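Local atomic coordinates of cell wall surface anchor family protein (Streptococcus agalactiae serogroup V, PDB entry 3TW0), a protein that serves as the adhesive tip pilin of group B streptococcal pili and probably binds host surfaces through a von Willebrand factor A-type domain carrying a magnesium ion. Residues A249-Q254 against S269-L274; N81-N86 against E263-N268; F231-D236 against W281-D286; F98-H103 against D134-Q139. The protein carries 2 engineered substitutions. One frame throughout, in Å; residues are numbered along the deposited sequence.

Contact 1 of 4, residues A249-Q254 against S269-L274; sequences AYRVPQ and SGYIYL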
loop_
_atom_site.group_PDB
_atom_site.type_symbol
_atom_site.label_atom_id
_atom_site.label_comp_id
_atom_site.label_asym_id
_atom_site.label_seq_id
_atom_site.Cartn_x
_atom_site.Cartn_y
_atom_site.Cartn_z
ATOM N N ALA A 249 25.142 5.787 11.506
ATOM C CA ALA A 249 25.108 7.125 12.053
ATOM C C ALA A 249 25.278 8.178 10.946
ATOM O O ALA A 249 25.776 7.891 9.860
ATOM C CB ALA A 249 26.173 7.280 13.127
ATOM N N TYR A 250 24.839 9.392 11.222
ATOM C CA TYR A 250 24.971 10.501 10.297
ATOM C C TYR A 250 26.023 11.431 10.889
ATOM O O TYR A 250 25.787 12.057 11.931
ATOM C CB TYR A 250 23.628 11.225 10.216
ATOM C CG TYR A 250 23.553 12.432 9.311
ATOM C CD1 TYR A 250 23.151 12.303 7.993
ATOM C CD2 TYR A 250 23.824 13.701 9.791
ATOM C CE1 TYR A 250 23.055 13.392 7.167
ATOM C CE2 TYR A 250 23.728 14.820 8.965
ATOM C CZ TYR A 250 23.353 14.650 7.652
ATOM O OH TYR A 250 23.261 15.744 6.819
ATOM N N ARG A 251 27.193 11.495 10.255
ATOM C CA ARG A 251 28.212 12.445 10.671
ATOM C C ARG A 251 27.722 13.851 10.359
ATOM O O ARG A 251 27.362 14.140 9.233
ATOM C CB ARG A 251 29.529 12.169 9.936
ATOM C CG ARG A 251 30.730 12.907 10.500
ATOM C CD ARG A 251 31.990 12.423 9.813
ATOM N NE ARG A 251 33.156 13.187 10.220
ATOM C CZ ARG A 251 34.385 12.685 10.268
ATOM N NH1 ARG A 251 34.608 11.412 9.950
ATOM N NH2 ARG A 251 35.387 13.458 10.652
ATOM N N VAL A 252 27.686 14.734 11.348
ATOM C CA VAL A 252 27.321 16.120 11.027
ATOM C C VAL A 252 28.546 16.990 10.702
ATOM O O VAL A 252 29.502 17.028 11.478
ATOM C CB VAL A 252 26.301 16.764 12.045
ATOM C CG1 VAL A 252 26.167 15.944 13.331
ATOM C CG2 VAL A 252 26.590 18.237 12.304
ATOM N N PRO A 253 28.529 17.652 9.529
ATOM C CA PRO A 253 29.665 18.479 9.101
ATOM C C PRO A 253 29.929 19.689 10.021
ATOM O O PRO A 253 28.996 20.193 10.660
ATOM C CB PRO A 253 29.250 18.934 7.695
ATOM C CG PRO A 253 28.306 17.856 7.217
ATOM C CD PRO A 253 27.525 17.511 8.454
ATOM N N GLN A 254 31.195 20.123 10.083
ATOM C CA GLN A 254 31.633 21.302 10.844
ATOM C C GLN A 254 30.743 22.521 10.618
ATOM O O GLN A 254 30.140 23.033 11.561
ATOM C CB GLN A 254 33.073 21.669 10.466
ATOM C CG GLN A 254 34.118 20.623 10.849
ATOM C CD GLN A 254 35.317 20.613 9.899
ATOM O OE1 GLN A 254 36.412 20.178 10.267
ATOM N NE2 GLN A 254 35.109 21.094 8.670
ATOM N N SER A 269 28.994 13.679 19.730
ATOM C CA SER A 269 30.362 13.907 19.240
ATOM C C SER A 269 30.813 13.275 17.917
ATOM O O SER A 269 31.417 12.203 17.927
ATOM C CB SER A 269 31.377 13.550 20.329
ATOM O OG SER A 269 31.209 12.229 20.824
ATOM N N GLY A 270 30.495 13.868 16.770
ATOM C CA GLY A 270 29.305 14.665 16.538
ATOM C C GLY A 270 28.499 13.840 15.519
ATOM O O GLY A 270 28.424 14.192 14.350
ATOM N N TYR A 271 27.944 12.710 15.972
ATOM C CA TYR A 271 27.128 11.808 15.150
ATOM C C TYR A 271 25.673 11.738 15.639
ATOM O O TYR A 271 25.417 11.619 16.857
ATOM C CB TYR A 271 27.679 10.382 15.218
ATOM C CG TYR A 271 28.988 10.158 14.511
ATOM C CD1 TYR A 271 30.189 10.251 15.214
ATOM C CD2 TYR A 271 29.034 9.848 13.148
ATOM C CE1 TYR A 271 31.402 10.040 14.600
ATOM C CE2 TYR A 271 30.247 9.635 12.508
ATOM C CZ TYR A 271 31.432 9.738 13.252
ATOM O OH TYR A 271 32.652 9.548 12.669
ATOM N N ILE A 272 24.736 11.770 14.688
ATOM C CA ILE A 272 23.333 11.448 14.953
ATOM C C ILE A 272 23.109 9.978 14.606
ATOM O O ILE A 272 23.165 9.588 13.419
ATOM C CB ILE A 272 22.383 12.320 14.116
ATOM C CG1 ILE A 272 22.658 13.811 14.362
ATOM C CG2 ILE A 272 20.936 11.969 14.421
ATOM C CD1 ILE A 272 21.888 14.702 13.436
ATOM N N TYR A 273 22.898 9.156 15.634
ATOM C CA TYR A 273 22.644 7.735 15.423
ATOM C C TYR A 273 21.228 7.595 14.880
ATOM O O TYR A 273 20.309 8.272 15.363
ATOM C CB TYR A 273 22.882 6.939 16.712
ATOM C CG TYR A 273 24.364 6.818 16.958
ATOM C CD1 TYR A 273 25.083 7.851 17.608
ATOM C CD2 TYR A 273 25.082 5.715 16.465
ATOM C CE1 TYR A 273 26.484 7.757 17.801
ATOM C CE2 TYR A 273 26.465 5.612 16.649
ATOM C CZ TYR A 273 27.159 6.636 17.317
ATOM O OH TYR A 273 28.523 6.516 17.490
ATOM N N LEU A 274 21.083 6.741 13.866
ATOM C CA LEU A 274 19.889 6.662 13.025
ATOM C C LEU A 274 18.928 5.535 13.426
ATOM O O LEU A 274 19.351 4.407 13.721
ATOM C CB LEU A 274 20.294 6.523 11.553
ATOM C CG LEU A 274 21.169 7.690 11.040
ATOM C CD1 LEU A 274 21.615 7.411 9.656
ATOM C CD2 LEU A 274 20.452 9.065 11.115
#
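Arg251 crosses Tyr271 at a slant on one face of a short antiparallel ladder, and its atoms can be followed outward over the tyrosine. Its CB sits 3.7 Å from Tyr271 CE2, CG keeps to the same ring carbon, CD comes near the phenol OH, and NH1 ends 3.8 Å from Tyr271 OH, a loose approach with guanidinium and ring planes 61° apart. The run is possible because Arg251 is extended from CG to NE, with CG anti to the backbone N (chi1 -168°). On the same face the methyl of Ala249 packs over the Tyr273 ring, CB 4.1 Å from the ring centroid, and also touches Tyr271 CD2.

Strand 249-251 runs antiparallel to 271-273 here, on the margin of the small antiparallel sheet that projects from the vWFA fold. Tyr250 and Ile272 form the hydrogen-bonded pair: Tyr250 N gives to Ile272 O at 2.8 Å, and Ile272 N to Tyr250 O at 3.0 Å. A third bond, Val252 N to Gly270 O, is nearly straight at 171° and carries the pairing one step past the strands, next to the cis peptide that precedes Gly270. On the face of Tyr250 and Ile272, Leu274 CD2 packs 3.9 Å from Tyr250 CB; Met260 of helix 257-263 touches Tyr250 and Ile272, and Leu85 of strand 84-85 touches all three.

Contact 2 of 4, residues N81-N86 against E263-N268; sequences NGKALN and EGYAIN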
loop_
_atom_site.group_PDB
_atom_site.type_symbol
_atom_site.label_atom_id
_atom_site.label_comp_id
_atom_site.label_asym_id
_atom_site.label_seq_id
_atom_site.Cartn_x
_atom_site.Cartn_y
_atom_site.Cartn_z
ATOM N N ASN A 81 15.391 10.455 19.387
ATOM C CA ASN A 81 14.138 11.065 19.861
ATOM C C ASN A 81 12.976 11.105 18.847
ATOM O O ASN A 81 11.927 11.701 19.116
ATOM C CB ASN A 81 14.402 12.462 20.441
ATOM C CG ASN A 81 15.382 12.422 21.569
ATOM O OD1 ASN A 81 15.249 11.599 22.487
ATOM N ND2 ASN A 81 16.407 13.267 21.503
ATOM N N GLY A 82 13.143 10.476 17.700
ATOM C CA GLY A 82 12.104 10.545 16.652
ATOM C C GLY A 82 12.188 11.806 15.789
ATOM O O GLY A 82 11.287 12.085 15.007
ATOM N N LYS A 83 13.241 12.605 15.944
ATOM C CA LYS A 83 13.379 13.813 15.105
ATOM C C LYS A 83 13.900 13.403 13.738
ATOM O O LYS A 83 14.896 12.717 13.649
ATOM C CB LYS A 83 14.320 14.833 15.738
ATOM C CG LYS A 83 14.366 16.133 14.952
ATOM C CD LYS A 83 14.907 17.256 15.803
ATOM C CE LYS A 83 14.064 18.521 15.564
ATOM N NZ LYS A 83 14.602 19.186 14.418
ATOM N N ALA A 84 13.226 13.846 12.682
ATOM C CA ALA A 84 13.390 13.273 11.372
ATOM C C ALA A 84 14.507 13.921 10.533
ATOM O O ALA A 84 14.703 15.130 10.575
ATOM C CB ALA A 84 12.068 13.302 10.629
ATOM N N LEU A 85 15.236 13.106 9.767
ATOM C CA LEU A 85 16.167 13.636 8.769
ATOM C C LEU A 85 16.273 12.720 7.564
ATOM O O LEU A 85 16.042 11.516 7.669
ATOM C CB LEU A 85 17.563 13.902 9.369
ATOM C CG LEU A 85 18.485 12.780 9.814
ATOM C CD1 LEU A 85 19.923 13.335 10.054
ATOM C CD2 LEU A 85 17.972 12.126 11.070
ATOM N N ASN A 86 16.634 13.292 6.425
ATOM C CA ASN A 86 16.869 12.502 5.222
ATOM C C ASN A 86 18.372 12.312 5.041
ATOM O O ASN A 86 19.079 13.292 4.845
ATOM C CB ASN A 86 16.252 13.221 4.017
ATOM C CG ASN A 86 16.059 12.309 2.808
ATOM O OD1 ASN A 86 16.882 11.434 2.529
ATOM N ND2 ASN A 86 14.964 12.521 2.074
ATOM N N GLU A 263 18.546 23.168 16.079
ATOM C CA GLU A 263 17.338 22.421 15.672
ATOM C C GLU A 263 16.886 21.317 16.643
ATOM O O GLU A 263 15.703 20.980 16.674
ATOM C CB GLU A 263 17.514 21.851 14.264
ATOM C CG GLU A 263 17.152 22.840 13.168
ATOM C CD GLU A 263 17.757 22.490 11.824
ATOM O OE1 GLU A 263 18.586 21.543 11.753
ATOM O OE2 GLU A 263 17.402 23.170 10.836
ATOM N N GLY A 264 17.817 20.745 17.411
ATOM C CA GLY A 264 17.450 19.819 18.498
ATOM C C GLY A 264 17.764 18.341 18.278
ATOM O O GLY A 264 17.291 17.481 19.016
ATOM N N TYR A 265 18.570 18.038 17.264
ATOM C CA TYR A 265 18.984 16.670 17.036
ATOM C C TYR A 265 19.870 16.148 18.152
ATOM O O TYR A 265 20.647 16.910 18.746
ATOM C CB TYR A 265 19.725 16.561 15.724
ATOM C CG TYR A 265 18.852 16.720 14.504
ATOM C CD1 TYR A 265 18.777 17.929 13.820
ATOM C CD2 TYR A 265 18.105 15.653 14.030
ATOM C CE1 TYR A 265 17.984 18.059 12.665
ATOM C CE2 TYR A 265 17.312 15.773 12.896
ATOM C CZ TYR A 265 17.259 16.958 12.222
ATOM O OH TYR A 265 16.467 17.035 11.104
ATOM N N ALA A 266 19.738 14.860 18.444
ATOM C CA ALA A 266 20.638 14.198 19.364
ATOM C C ALA A 266 21.958 13.998 18.635
ATOM O O ALA A 266 22.028 13.233 17.667
ATOM C CB ALA A 266 20.076 12.865 19.805
ATOM N N ILE A 267 22.993 14.709 19.081
ATOM C CA ILE A 267 24.311 14.614 18.451
ATOM C C ILE A 267 25.319 14.195 19.499
ATOM O O ILE A 267 25.516 14.899 20.482
ATOM C CB ILE A 267 24.779 15.947 17.836
ATOM C CG1 ILE A 267 23.668 16.604 17.019
ATOM C CG2 ILE A 267 26.022 15.736 16.979
ATOM C CD1 ILE A 267 23.937 18.056 16.691
ATOM N N ASN A 268 25.934 13.039 19.298
ATOM C CA ASN A 268 26.933 12.531 20.220
ATOM C C ASN A 268 28.300 12.557 19.548
ATOM O O ASN A 268 28.686 11.599 18.860
ATOM C CB ASN A 268 26.580 11.117 20.689
ATOM C CG ASN A 268 27.631 10.528 21.645
ATOM O OD1 ASN A 268 28.735 11.073 21.815
ATOM N ND2 ASN A 268 27.292 9.413 22.262
HETATM O O HOH W 1 16.184 14.818 18.998
#
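Lys83 and Tyr265 meet where two chain runs pass at 120°, with Lys83 CA 6.6 Å from Tyr265 CA. Segment 263-268 begins with a Schellman motif: Gly264, at positive phi, ends helix 257-263 and leads into the loop that carries Tyr265 to the antiparallel sheet. Lys83 reaches over one face of the Tyr265 ring, the two side chains crossing at about a right angle. Its CD stands above the middle of the ring, 4.0 Å from the centroid, a CH-pi contact. Bends at chi3 and chi4 (-137° and -86°) then curl the chain so that NZ stays over the same face as a cation-pi partner and makes a weak hydrogen bond of 3.1 Å to Glu263 O. The ammonium thus lies at the C-terminal end of the helix, where its charge would probably be welcome. The Glu263 carboxylate pairs instead with Tyr93 OH through OE1. At the edge of the ring, Tyr265 OH donates to Ala84 O at 2.6 Å, which fixes the phenol end against the strand, while Leu85 CB lies 3.7 Å from that OH. Farther along, one water joins the runs, accepting from Asn81 ND2 at 3.0 Å and donating to Gly264 O at 2.9 Å.

Contact 3 of 4, residues F231-D236 against W281-D286; sequences FKLFSD and WVYPFD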
loop_
_atom_site.group_PDB
_atom_site.type_symbol
_atom_site.label_atom_id
_atom_site.label_comp_id
_atom_site.label_asym_id
_atom_site.label_seq_id
_atom_site.Cartn_x
_atom_site.Cartn_y
_atom_site.Cartn_z
ATOM N N PHE A 231 7.523 -4.853 3.382
ATOM C CA PHE A 231 6.336 -5.560 3.808
ATOM C C PHE A 231 6.299 -5.635 5.346
ATOM O O PHE A 231 5.228 -5.611 5.945
ATOM C CB PHE A 231 6.397 -6.964 3.207
ATOM C CG PHE A 231 5.263 -7.851 3.607
ATOM C CD1 PHE A 231 4.005 -7.692 3.035
ATOM C CD2 PHE A 231 5.467 -8.890 4.519
ATOM C CE1 PHE A 231 2.952 -8.556 3.389
ATOM C CE2 PHE A 231 4.426 -9.749 4.870
ATOM C CZ PHE A 231 3.164 -9.568 4.314
ATOM N N LYS A 232 7.471 -5.708 5.976
ATOM C CA LYS A 232 7.553 -5.863 7.427
ATOM C C LYS A 232 7.598 -4.540 8.168
ATOM O O LYS A 232 8.101 -3.561 7.647
ATOM C CB LYS A 232 8.795 -6.693 7.816
ATOM C CG LYS A 232 8.664 -8.203 7.514
ATOM C CD LYS A 232 9.889 -9.009 8.030
ATOM C CE LYS A 232 11.023 -9.144 6.990
ATOM N NZ LYS A 232 11.725 -7.837 6.656
ATOM N N LEU A 233 7.058 -4.518 9.383
ATOM C CA LEU A 233 7.350 -3.455 10.324
ATOM C C LEU A 233 8.507 -3.948 11.176
ATOM O O LEU A 233 8.636 -5.169 11.391
ATOM C CB LEU A 233 6.124 -3.163 11.182
ATOM C CG LEU A 233 4.989 -2.455 10.427
ATOM C CD1 LEU A 233 3.645 -2.669 11.102
ATOM C CD2 LEU A 233 5.282 -0.929 10.215
ATOM N N PHE A 234 9.321 -3.032 11.687
ATOM C CA PHE A 234 10.619 -3.428 12.273
ATOM C C PHE A 234 10.560 -3.552 13.782
ATOM O O PHE A 234 10.086 -2.654 14.465
ATOM C CB PHE A 234 11.752 -2.474 11.823
ATOM C CG PHE A 234 11.900 -2.389 10.329
ATOM C CD1 PHE A 234 12.239 -3.511 9.585
ATOM C CD2 PHE A 234 11.664 -1.201 9.654
ATOM C CE1 PHE A 234 12.369 -3.437 8.176
ATOM C CE2 PHE A 234 11.799 -1.110 8.251
ATOM C CZ PHE A 234 12.145 -2.224 7.523
ATOM N N SER A 235 11.031 -4.691 14.291
ATOM C CA SER A 235 11.154 -4.862 15.743
ATOM C C SER A 235 12.413 -4.172 16.277
ATOM O O SER A 235 12.407 -3.631 17.388
ATOM C CB SER A 235 11.081 -6.343 16.163
ATOM O OG SER A 235 11.934 -7.139 15.351
ATOM N N ASP A 236 13.467 -4.179 15.475
ATOM C CA ASP A 236 14.703 -3.481 15.809
ATOM C C ASP A 236 14.557 -2.088 15.180
ATOM O O ASP A 236 14.435 -1.939 13.966
ATOM C CB ASP A 236 15.914 -4.266 15.262
ATOM C CG ASP A 236 17.286 -3.611 15.578
ATOM O OD1 ASP A 236 17.381 -2.494 16.171
ATOM O OD2 ASP A 236 18.299 -4.259 15.231
ATOM N N TRP A 281 7.855 0.966 12.717
ATOM C CA TRP A 281 8.104 0.098 13.864
ATOM C C TRP A 281 6.998 -0.928 14.047
ATOM O O TRP A 281 5.842 -0.683 13.712
ATOM C CB TRP A 281 8.116 0.923 15.162
ATOM C CG TRP A 281 9.264 1.899 15.334
ATOM C CD1 TRP A 281 10.250 2.203 14.419
ATOM C CD2 TRP A 281 9.501 2.752 16.468
ATOM N NE1 TRP A 281 11.108 3.145 14.938
ATOM C CE2 TRP A 281 10.667 3.514 16.186
ATOM C CE3 TRP A 281 8.858 2.930 17.705
ATOM C CZ2 TRP A 281 11.200 4.431 17.092
ATOM C CZ3 TRP A 281 9.383 3.858 18.602
ATOM C CH2 TRP A 281 10.562 4.588 18.297
ATOM N N VAL A 282 7.328 -2.055 14.654
ATOM C CA VAL A 282 6.260 -2.935 15.165
ATOM C C VAL A 282 5.419 -2.080 16.109
ATOM O O VAL A 282 5.958 -1.246 16.840
ATOM C CB VAL A 282 6.848 -4.181 15.862
ATOM C CG1 VAL A 282 5.764 -4.971 16.592
ATOM C CG2 VAL A 282 7.505 -5.058 14.839
ATOM N N TYR A 283 4.100 -2.227 16.040
ATOM C CA TYR A 283 3.237 -1.471 16.924
ATOM C C TYR A 283 2.043 -2.359 17.330
ATOM O O TYR A 283 1.813 -3.410 16.736
ATOM C CB TYR A 283 2.771 -0.149 16.263
ATOM C CG TYR A 283 1.629 -0.360 15.284
ATOM C CD1 TYR A 283 1.877 -0.831 13.996
ATOM C CD2 TYR A 283 0.312 -0.123 15.661
ATOM C CE1 TYR A 283 0.838 -1.041 13.094
ATOM C CE2 TYR A 283 -0.755 -0.348 14.766
ATOM C CZ TYR A 283 -0.478 -0.805 13.496
ATOM O OH TYR A 283 -1.494 -1.012 12.624
ATOM N N PRO A 284 1.279 -1.937 18.332
ATOM C CA PRO A 284 1.360 -0.676 19.080
ATOM C C PRO A 284 2.545 -0.619 20.045
ATOM O O PRO A 284 3.128 -1.651 20.380
ATOM C CB PRO A 284 0.043 -0.652 19.855
ATOM C CG PRO A 284 -0.261 -2.130 20.065
ATOM C CD PRO A 284 0.298 -2.880 18.926
ATOM N N PHE A 285 2.909 0.608 20.424
ATOM C CA PHE A 285 3.894 0.902 21.457
ATOM C C PHE A 285 3.398 2.144 22.243
ATOM O O PHE A 285 2.690 2.997 21.677
ATOM C CB PHE A 285 5.276 1.170 20.823
ATOM C CG PHE A 285 5.280 2.279 19.785
ATOM C CD1 PHE A 285 5.356 3.615 20.165
ATOM C CD2 PHE A 285 5.198 1.981 18.427
ATOM C CE1 PHE A 285 5.330 4.637 19.210
ATOM C CE2 PHE A 285 5.204 3.000 17.466
ATOM C CZ PHE A 285 5.279 4.334 17.856
ATOM N N ASP A 286 3.743 2.219 23.522
ATOM C CA ASP A 286 3.361 3.326 24.387
ATOM C C ASP A 286 3.947 4.593 23.811
ATOM O O ASP A 286 5.149 4.669 23.591
ATOM C CB ASP A 286 3.904 3.123 25.810
ATOM C CG ASP A 286 3.404 4.184 26.797
ATOM O OD1 ASP A 286 2.813 3.783 27.811
ATOM O OD2 ASP A 286 3.602 5.402 26.582
#
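Leu233 lies obliquely across Tyr283 and pushes one methyl at the edge of its ring: CD1 is near the ring plane, 3.8 Å from CE1. The other methyl, CD2, turns to the backbone and rests 3.6 Å from Trp281 O, so the two methyls are divided between the tyrosine edge and the tryptophan carbonyl. With CG between the backbone N and the carbonyl carbon (chi1 79°), the Tyr283 ring is brought near Leu233; its OH is bonded to Ile182 N, and Lys225 makes a cation-pi contact with the ring. Val282 takes a different direction, laying CG2 against the backbone of Phe234, 3.5 Å from its O, with Ser235 CB at 4.0 Å. The rings of Phe234 and Trp281 do not meet each other; Phe234 stacks on Trp276, and Trp281 NE1 bonds to Trp276 O. Between the backbones a single hydrogen bond passes, Val282 N to Phe234 O at 2.8 Å, with the donor 52° out of the carbonyl plane, and Trp281 CA makes a CA-H...O contact to the same oxygen. With buried apolar side chains packed around it, this is an isolated beta bridge, joining the long loop that leads to strand 249-251 with the one that follows strand 271-276.

Contact 4 of 4, residues F98-H103 against D134-Q139; sequences FTATTH and DRTLYQ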
loop_
_atom_site.group_PDB
_atom_site.type_symbol
_atom_site.label_atom_id
_atom_site.label_comp_id
_atom_site.label_asym_id
_atom_site.label_seq_id
_atom_site.Cartn_x
_atom_site.Cartn_y
_atom_site.Cartn_z
ATOM N N PHE A 98 7.548 14.931 1.034
ATOM C CA PHE A 98 7.580 15.301 -0.379
ATOM C C PHE A 98 6.164 15.579 -0.807
ATOM O O PHE A 98 5.232 14.881 -0.363
ATOM C CB PHE A 98 8.112 14.170 -1.238
ATOM C CG PHE A 98 9.586 13.958 -1.119
ATOM C CD1 PHE A 98 10.457 14.556 -2.025
ATOM C CD2 PHE A 98 10.103 13.143 -0.121
ATOM C CE1 PHE A 98 11.827 14.334 -1.929
ATOM C CE2 PHE A 98 11.460 12.919 -0.015
ATOM C CZ PHE A 98 12.333 13.523 -0.926
ATOM N N THR A 99 5.998 16.559 -1.691
ATOM C CA THR A 99 4.675 16.956 -2.140
ATOM C C THR A 99 4.765 17.081 -3.642
ATOM O O THR A 99 5.703 17.720 -4.143
ATOM C CB THR A 99 4.242 18.277 -1.447
ATOM O OG1 THR A 99 4.090 18.035 -0.042
ATOM C CG2 THR A 99 2.936 18.826 -2.001
ATOM N N ALA A 100 3.859 16.419 -4.370
ATOM C CA ALA A 100 3.896 16.437 -5.837
ATOM C C ALA A 100 2.536 16.164 -6.441
ATOM O O ALA A 100 1.611 15.725 -5.740
ATOM C CB ALA A 100 4.883 15.416 -6.382
ATOM N N THR A 101 2.447 16.390 -7.758
ATOM C CA THR A 101 1.264 16.092 -8.526
ATOM C C THR A 101 1.433 14.713 -9.145
ATOM O O THR A 101 2.415 14.450 -9.858
ATOM C CB THR A 101 1.042 17.167 -9.623
ATOM O OG1 THR A 101 0.828 18.436 -8.986
ATOM C CG2 THR A 101 -0.160 16.841 -10.485
ATOM N N THR A 102 0.489 13.814 -8.861
ATOM C CA THR A 102 0.574 12.426 -9.344
ATOM C C THR A 102 0.211 12.405 -10.811
ATOM O O THR A 102 -0.470 13.304 -11.277
ATOM C CB THR A 102 -0.407 11.495 -8.571
ATOM O OG1 THR A 102 -1.735 12.029 -8.641
ATOM C CG2 THR A 102 0.017 11.350 -7.078
ATOM N N HIS A 103 0.680 11.395 -11.535
ATOM C CA HIS A 103 0.137 11.051 -12.836
ATOM C C HIS A 103 -1.357 10.714 -12.696
ATOM O O HIS A 103 -1.782 10.130 -11.705
ATOM C CB HIS A 103 0.809 9.775 -13.357
ATOM C CG HIS A 103 2.284 9.892 -13.598
ATOM N ND1 HIS A 103 2.830 10.801 -14.485
ATOM C CD2 HIS A 103 3.323 9.172 -13.112
ATOM C CE1 HIS A 103 4.140 10.641 -14.524
ATOM N NE2 HIS A 103 4.467 9.666 -13.694
ATOM N N ASP A 134 12.258 10.053 -12.604
ATOM C CA ASP A 134 11.692 11.090 -11.742
ATOM C C ASP A 134 11.893 10.723 -10.250
ATOM O O ASP A 134 11.161 9.875 -9.710
ATOM C CB ASP A 134 10.195 11.270 -12.062
ATOM C CG ASP A 134 9.603 12.542 -11.447
ATOM O OD1 ASP A 134 10.074 12.980 -10.362
ATOM O OD2 ASP A 134 8.653 13.102 -12.059
ATOM N N ARG A 135 12.887 11.340 -9.594
ATOM C CA ARG A 135 13.227 10.994 -8.193
ATOM C C ARG A 135 12.208 11.529 -7.193
ATOM O O ARG A 135 12.115 11.052 -6.063
ATOM C CB ARG A 135 14.620 11.499 -7.793
ATOM C CG ARG A 135 15.772 10.682 -8.354
ATOM C CD ARG A 135 17.087 10.977 -7.627
ATOM N NE ARG A 135 18.132 11.267 -8.614
ATOM C CZ ARG A 135 19.001 10.375 -9.104
ATOM N NH1 ARG A 135 18.990 9.108 -8.687
ATOM N NH2 ARG A 135 19.893 10.754 -10.018
ATOM N N THR A 136 11.463 12.536 -7.607
ATOM C CA THR A 136 10.401 13.070 -6.781
ATOM C C THR A 136 9.194 12.114 -6.734
ATOM O O THR A 136 8.694 11.821 -5.656
ATOM C CB THR A 136 10.042 14.506 -7.207
ATOM O OG1 THR A 136 11.200 15.313 -7.004
ATOM C CG2 THR A 136 8.912 15.096 -6.344
ATOM N N LEU A 137 8.778 11.600 -7.888
ATOM C CA LEU A 137 7.568 10.765 -7.975
ATOM C C LEU A 137 7.902 9.343 -7.544
ATOM O O LEU A 137 7.034 8.584 -7.157
ATOM C CB LEU A 137 6.988 10.795 -9.391
ATOM C CG LEU A 137 6.157 12.039 -9.750
ATOM C CD1 LEU A 137 5.600 11.936 -11.190
ATOM C CD2 LEU A 137 5.014 12.170 -8.784
ATOM N N TYR A 138 9.182 9.003 -7.618
ATOM C CA TYR A 138 9.692 7.770 -7.053
ATOM C C TYR A 138 9.356 7.682 -5.558
ATOM O O TYR A 138 9.131 6.588 -5.057
ATOM C CB TYR A 138 11.221 7.668 -7.231
ATOM C CG TYR A 138 11.792 6.357 -6.711
ATOM C CD1 TYR A 138 11.732 5.199 -7.491
ATOM C CD2 TYR A 138 12.380 6.279 -5.448
ATOM C CE1 TYR A 138 12.245 4.017 -7.038
ATOM C CE2 TYR A 138 12.902 5.086 -4.978
ATOM C CZ TYR A 138 12.814 3.957 -5.780
ATOM O OH TYR A 138 13.318 2.755 -5.342
ATOM N N GLN A 139 9.327 8.826 -4.875
ATOM C CA GLN A 139 8.948 8.913 -3.454
ATOM C C GLN A 139 7.481 8.554 -3.135
ATOM O O GLN A 139 7.122 8.372 -1.954
ATOM C CB GLN A 139 9.191 10.333 -2.922
ATOM C CG GLN A 139 10.599 10.847 -3.108
ATOM C CD GLN A 139 11.637 9.887 -2.589
ATOM O OE1 GLN A 139 11.592 9.477 -1.437
ATOM N NE2 GLN A 139 12.611 9.545 -3.433
#
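Thr136, Leu137 and Gln139 meet Ala100, His103 and Phe98 from a turn that begins at Asp134. The aspartate OD1 receives Leu137 N at 3.1 Å, an Asx motif in which the N-H arrives from above the carboxylate plane; a weak bond comes from Thr136 N. Arg135 contributes its carbonyl, which is used further on. Thr136 sets CG2 4.0 Å from Ala100 CB. Leu137 then divides its methyls between two partners: CD2 packs on Ala100 CB and near Thr101 O, while CD1 sits over a face of the His103 imidazole, 3.6 Å from NE2. That nitrogen also has Glu129 OE2 as a hydrogen-bond partner. Gln139 closes the walk with CG squarely above the Phe98 ring, 3.6 Å from the centroid and 2° off the normal. A bend at chi2 (-52°) folds the amide back, and NE2 donates to Arg135 O at 3.1 Å, nearly in its own amide plane, which fixes the amide, tilted 32° to the phenylalanine ring. Trp91 meets Phe98 edge-to-face. The turn lies against strand 97-101, itself paired with strand 70-78, in the connection between helix 114-122 and helix 145-159, with a bound magnesium ion about 14 Å from the Gln139 side chain.

How the contacts relate
From the N terminus the chain first lays down 81-86 and then 98-103. Contact 4 closes first, when 134-139 returns to strand 97-101, and it is nested inside the much longer loop that contact 2 closes at 263-268. Before that closure the chain passes 231-236 and 249-254. Contact 1 closes next, at 269-274, crossing contact 2, and contact 3 closes last, at 281-286, enclosing contact 1 and also crossing contact 2. Contacts 1 and 2 touch, through Ile272 against Tyr265 and Tyr250 against Leu85, on the small antiparallel sheet; contact 4 reaches it by strand 97-101, where Asn86 packs on Phe98. Contact 3, touching none, joins the loops before strand 249-251 and after strand 271-276.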